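Local coordinates for protein OLD nuclease (Thermus scotoductus, PDB 6P74) that degrades linear and supercoiled double-stranded DNA from the 5' end as a metal-dependent exonuclease, nicks circular DNA, and has a DNA-stimulated ATPase activity, at residues A[258-261]-A[262-265]; A[288-291]-A[292-296]. All blocks are in the same frame, centred on the assembly; numbering follows the deposited sequence.

Contact 1: residues A[258-261]-A[262-265]; sequences GIFE and AFRQ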
loop_
_atom_site.group_PDB
_atom_site.type_symbol
_atom_site.label_atom_id
_atom_site.label_comp_id
_atom_site.label_asym_id
_atom_site.label_seq_id
_atom_site.Cartn_x
_atom_site.Cartn_y
_atom_site.Cartn_z
ATOM N N GLY A 258 -12.241 -22.113 -8.306
ATOM C CA GLY A 258 -12.025 -23.197 -9.249
ATOM C C GLY A 258 -10.574 -23.643 -9.293
ATOM O O GLY A 258 -10.286 -24.837 -9.440
ATOM N N ILE A 259 -9.635 -22.694 -9.167
ATOM C CA ILE A 259 -8.224 -23.074 -9.156
ATOM C C ILE A 259 -7.931 -23.950 -7.947
ATOM O O ILE A 259 -7.282 -24.996 -8.058
ATOM C CB ILE A 259 -7.309 -21.833 -9.193
ATOM C CG1 ILE A 259 -7.279 -21.218 -10.596
ATOM C CG2 ILE A 259 -5.870 -22.201 -8.812
ATOM C CD1 ILE A 259 -6.937 -19.759 -10.564
ATOM N N PHE A 260 -8.440 -23.561 -6.779
ATOM C CA PHE A 260 -8.195 -24.362 -5.586
ATOM C C PHE A 260 -8.871 -25.718 -5.660
ATOM O O PHE A 260 -8.348 -26.702 -5.128
ATOM C CB PHE A 260 -8.649 -23.603 -4.350
ATOM C CG PHE A 260 -7.608 -22.669 -3.823
ATOM C CD1 PHE A 260 -6.663 -23.113 -2.906
ATOM C CD2 PHE A 260 -7.562 -21.350 -4.248
ATOM C CE1 PHE A 260 -5.697 -22.253 -2.417
ATOM C CE2 PHE A 260 -6.600 -20.492 -3.759
ATOM C CZ PHE A 260 -5.665 -20.945 -2.847
ATOM N N GLU A 261 -10.029 -25.793 -6.310
ATOM C CA GLU A 261 -10.657 -27.087 -6.527
ATOM C C GLU A 261 -9.823 -27.958 -7.459
ATOM O O GLU A 261 -9.784 -29.182 -7.282
ATOM C CB GLU A 261 -12.080 -26.885 -7.054
ATOM C CG GLU A 261 -12.817 -28.157 -7.495
ATOM C CD GLU A 261 -13.039 -29.183 -6.377
ATOM O OE1 GLU A 261 -12.893 -28.816 -5.196
ATOM O OE2 GLU A 261 -13.355 -30.364 -6.693
ATOM N N ALA A 262 -9.132 -27.364 -8.442
ATOM C CA ALA A 262 -8.251 -28.187 -9.266
ATOM C C ALA A 262 -7.062 -28.704 -8.449
ATOM O O ALA A 262 -6.681 -29.873 -8.572
ATOM C CB ALA A 262 -7.780 -27.406 -10.490
ATOM N N PHE A 263 -6.481 -27.859 -7.587
ATOM C CA PHE A 263 -5.413 -28.314 -6.694
ATOM C C PHE A 263 -5.832 -29.542 -5.904
ATOM O O PHE A 263 -5.080 -30.514 -5.796
ATOM C CB PHE A 263 -5.019 -27.206 -5.726
ATOM C CG PHE A 263 -4.007 -26.245 -6.272
ATOM C CD1 PHE A 263 -2.859 -26.696 -6.883
ATOM C CD2 PHE A 263 -4.196 -24.879 -6.144
ATOM C CE1 PHE A 263 -1.927 -25.799 -7.370
ATOM C CE2 PHE A 263 -3.271 -23.986 -6.639
ATOM C CZ PHE A 263 -2.142 -24.444 -7.250
ATOM N N ARG A 264 -7.026 -29.502 -5.313
ATOM C CA ARG A 264 -7.442 -30.594 -4.442
ATOM C C ARG A 264 -7.579 -31.889 -5.219
ATOM O O ARG A 264 -7.237 -32.965 -4.712
ATOM C CB ARG A 264 -8.755 -30.252 -3.740
ATOM C CG ARG A 264 -9.044 -31.166 -2.574
ATOM C CD ARG A 264 -10.269 -31.975 -2.841
ATOM N NE ARG A 264 -11.427 -31.104 -2.936
ATOM C CZ ARG A 264 -12.576 -31.453 -3.500
ATOM N NH1 ARG A 264 -12.720 -32.665 -4.034
ATOM N NH2 ARG A 264 -13.582 -30.582 -3.532
ATOM N N GLN A 265 -8.090 -31.803 -6.453
ATOM C CA GLN A 265 -8.178 -32.980 -7.306
ATOM C C GLN A 265 -6.811 -33.438 -7.791
ATOM O O GLN A 265 -6.601 -34.641 -7.964
ATOM C CB GLN A 265 -9.079 -32.708 -8.503
ATOM C CG GLN A 265 -10.471 -32.287 -8.117
ATOM C CD GLN A 265 -11.440 -32.470 -9.254
ATOM O OE1 GLN A 265 -11.147 -33.179 -10.222
ATOM N NE2 GLN A 265 -12.599 -31.825 -9.157
#
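Helix 246-266 of the ATPase domain carries this contact near its C-terminal end, where E261 meets R264 and Q265 of the next turn. The i to i+4 backbone bonds run unbroken, from A262 N to G258 O through Q265 N to E261 O. With CG of E261 anti to the backbone N (chi1 173°) and the chain bent at the next bond, the carboxylate stands out from the helix and leans only a little toward its C-terminal end, between R264 and Q265. OE1 then sits over one face of the R264 guanidinium in a salt bridge, 2.5 Å from NH2, a separation short enough for its exact value to be doubtful; the two planes stand 75° apart. Elsewhere on the helix I259 and F263 lie side by side and point the same way, CG2 of I259 3.8 Å from CE2 of F263, and both pack on I155 of helix 154-166. I259, E261, A262 and Q265 also meet I196, T199 and T195 of the second subunit, so this surface belongs to the dimer contact. OE2 of E261 accepts a nearly straight bond (171°) from NE2 of Q265 at 3.0 Å, on its anti side and close to the Q265 amide plane.

Contact 2: residues A[288-291]-A[292-296]; sequences RYFY and RLLCE. With SO4 (sulfate ion), chain J.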
loop_
_atom_site.group_PDB
_atom_site.type_symbol
_atom_site.label_atom_id
_atom_site.label_comp_id
_atom_site.label_asym_id
_atom_site.label_seq_id
_atom_site.Cartn_x
_atom_site.Cartn_y
_atom_site.Cartn_z
ATOM N N ARG A 288 -19.075 -20.835 1.655
ATOM C CA ARG A 288 -19.145 -22.109 2.349
ATOM C C ARG A 288 -18.423 -23.186 1.567
ATOM O O ARG A 288 -17.698 -24.002 2.142
ATOM C CB ARG A 288 -20.602 -22.490 2.604
ATOM C CG ARG A 288 -21.132 -21.903 3.894
ATOM C CD ARG A 288 -22.604 -22.288 4.203
ATOM N NE ARG A 288 -23.522 -21.193 3.884
ATOM C CZ ARG A 288 -23.860 -20.212 4.724
ATOM N NH1 ARG A 288 -23.384 -20.177 5.975
ATOM N NH2 ARG A 288 -24.691 -19.266 4.308
ATOM N N TYR A 289 -18.597 -23.196 0.250
ATOM C CA TYR A 289 -17.904 -24.180 -0.570
ATOM C C TYR A 289 -16.383 -23.988 -0.488
ATOM O O TYR A 289 -15.636 -24.940 -0.268
ATOM C CB TYR A 289 -18.433 -24.081 -2.009
ATOM C CG TYR A 289 -17.805 -25.049 -2.964
ATOM C CD1 TYR A 289 -16.575 -24.781 -3.516
ATOM C CD2 TYR A 289 -18.444 -26.228 -3.316
ATOM C CE1 TYR A 289 -15.979 -25.653 -4.382
ATOM C CE2 TYR A 289 -17.856 -27.118 -4.196
ATOM C CZ TYR A 289 -16.610 -26.817 -4.719
ATOM O OH TYR A 289 -15.971 -27.669 -5.591
ATOM N N PHE A 290 -15.915 -22.743 -0.598
ATOM C CA PHE A 290 -14.484 -22.461 -0.538
ATOM C C PHE A 290 -13.890 -22.860 0.821
ATOM O O PHE A 290 -12.854 -23.539 0.890
ATOM C CB PHE A 290 -14.265 -20.972 -0.843
ATOM C CG PHE A 290 -12.851 -20.607 -1.217
ATOM C CD1 PHE A 290 -11.947 -21.577 -1.655
ATOM C CD2 PHE A 290 -12.424 -19.289 -1.129
ATOM C CE1 PHE A 290 -10.646 -21.227 -1.985
ATOM C CE2 PHE A 290 -11.125 -18.933 -1.471
ATOM C CZ PHE A 290 -10.233 -19.898 -1.889
ATOM N N TYR A 291 -14.537 -22.449 1.914
ATOM C CA TYR A 291 -14.046 -22.793 3.245
ATOM C C TYR A 291 -13.933 -24.305 3.426
ATOM O O TYR A 291 -12.918 -24.807 3.919
ATOM C CB TYR A 291 -14.957 -22.193 4.318
ATOM C CG TYR A 291 -14.524 -22.485 5.747
ATOM C CD1 TYR A 291 -13.296 -22.056 6.227
ATOM C CD2 TYR A 291 -15.355 -23.181 6.619
ATOM C CE1 TYR A 291 -12.894 -22.323 7.539
ATOM C CE2 TYR A 291 -14.965 -23.444 7.931
ATOM C CZ TYR A 291 -13.736 -23.008 8.382
ATOM O OH TYR A 291 -13.354 -23.267 9.681
ATOM N N ARG A 292 -14.975 -25.047 3.054
ATOM C CA ARG A 292 -14.911 -26.503 3.159
ATOM C C ARG A 292 -13.741 -27.059 2.358
ATOM O O ARG A 292 -13.073 -28.011 2.782
ATOM C CB ARG A 292 -16.217 -27.118 2.677
ATOM C CG ARG A 292 -16.381 -28.568 3.095
ATOM C CD ARG A 292 -16.880 -29.427 1.953
ATOM N NE ARG A 292 -15.924 -29.452 0.848
ATOM C CZ ARG A 292 -14.966 -30.367 0.707
ATOM N NH1 ARG A 292 -14.835 -31.340 1.611
ATOM N NH2 ARG A 292 -14.136 -30.304 -0.338
ATOM N N LEU A 293 -13.481 -26.468 1.193
ATOM C CA LEU A 293 -12.381 -26.906 0.350
ATOM C C LEU A 293 -11.038 -26.613 1.006
ATOM O O LEU A 293 -10.142 -27.466 1.004
ATOM C CB LEU A 293 -12.498 -26.221 -1.008
ATOM C CG LEU A 293 -11.590 -26.541 -2.171
ATOM C CD1 LEU A 293 -12.146 -25.805 -3.355
ATOM C CD2 LEU A 293 -10.216 -26.045 -1.869
ATOM N N LEU A 294 -10.883 -25.415 1.570
ATOM C CA LEU A 294 -9.633 -25.073 2.228
ATOM C C LEU A 294 -9.402 -25.959 3.444
ATOM O O LEU A 294 -8.273 -26.413 3.679
ATOM C CB LEU A 294 -9.634 -23.592 2.605
ATOM C CG LEU A 294 -9.581 -22.676 1.378
ATOM C CD1 LEU A 294 -9.875 -21.234 1.743
ATOM C CD2 LEU A 294 -8.230 -22.779 0.664
ATOM N N CYS A 295 -10.467 -26.266 4.193
ATOM C CA CYS A 295 -10.318 -27.119 5.366
ATOM C C CYS A 295 -9.940 -28.544 4.985
ATOM O O CYS A 295 -9.152 -29.186 5.688
ATOM C CB CYS A 295 -11.602 -27.133 6.190
ATOM S SG CYS A 295 -11.970 -25.608 7.051
ATOM N N GLU A 296 -10.514 -29.086 3.906
ATOM C CA GLU A 296 -10.115 -30.436 3.522
ATOM C C GLU A 296 -8.632 -30.477 3.155
ATOM O O GLU A 296 -7.908 -31.394 3.561
ATOM C CB GLU A 296 -10.981 -30.962 2.377
ATOM C CG GLU A 296 -10.740 -32.459 2.111
ATOM C CD GLU A 296 -11.383 -32.987 0.826
ATOM O OE1 GLU A 296 -12.310 -32.338 0.301
ATOM O OE2 GLU A 296 -10.958 -34.063 0.339
HETATM S S SO4 J . -27.618 -18.221 1.904
HETATM O O1 SO4 J . -26.407 -19.012 2.105
HETATM O O2 SO4 J . -28.775 -18.950 2.418
HETATM O O3 SO4 J . -27.806 -17.974 0.480
HETATM O O4 SO4 J . -27.480 -16.942 2.595
#
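Three aromatic residues in a row on helix 284-299, Y289, F290 and Y291, each meet the residue one turn ahead: L293, L294 and C295. The backbone bonds from L293 N to Y289 O, L294 N to F290 O and C295 N to Y291 O run alongside these side-chain pairs. F290 makes a CH-pi contact: CD1 of L294 sits 3.8 Å from the ring centroid, only 11° off the normal and so almost over the middle of the face. Y291 offers a face to sulfur instead, with SG of C295 3.6 Å from its ring centroid and displaced toward the CE1-CZ edge of the ring. CG of Y291 is anti to the backbone N (chi1 -180°), which sends the ring outward from the helix beside the carbonyl carbon, where SG of C295 lies over it. The Y289 pair is looser, CE1 to CD1 of L293 at 4.0 Å. This helix is the crossover of a beta-alpha-beta unit between parallel strands 272-276 and 304-308 of the P-loop NTPase core; Y291 and L294 rest on the latter strand, through Y307 and I305, while Y289 and F290 turn to helix 246-266. R292 and E296 lie toward R264 of that same helix. R292, bent at chi2 and chi3, grips OE1 of E296 end-on with both terminal nitrogens, NH1 at 3.0 Å and NH2 at 2.8 Å, the oxygen lying in the guanidinium plane. At the other end NH2 of R288 donates to O1 of a sulfate, probably from the crystallisation liquor, at 2.8 Å and at the guanidinium edge.

Contact 1 comes first along the chain, on helix 246-266, and contact 2 follows on helix 284-299, with strand 272-276 coming between them in the sequence; their centres are about 11 Å apart. Both belong to the C-terminal part of the ATPase domain, and the helices pack directly on each other. F260 and F290 meet edge-to-face, while OE1 of E261 lies 3.6 Å from CD1 of L293. Charges gather where the helices approach: NH2 of R264 is 3.3 Å from NH2 of R292, two like charges flanked by the carboxylates of E261 and E296. From this shared layer, contact 1 and Y289 of contact 2 reach the second subunit, linking the ATPase core to the dimer contact.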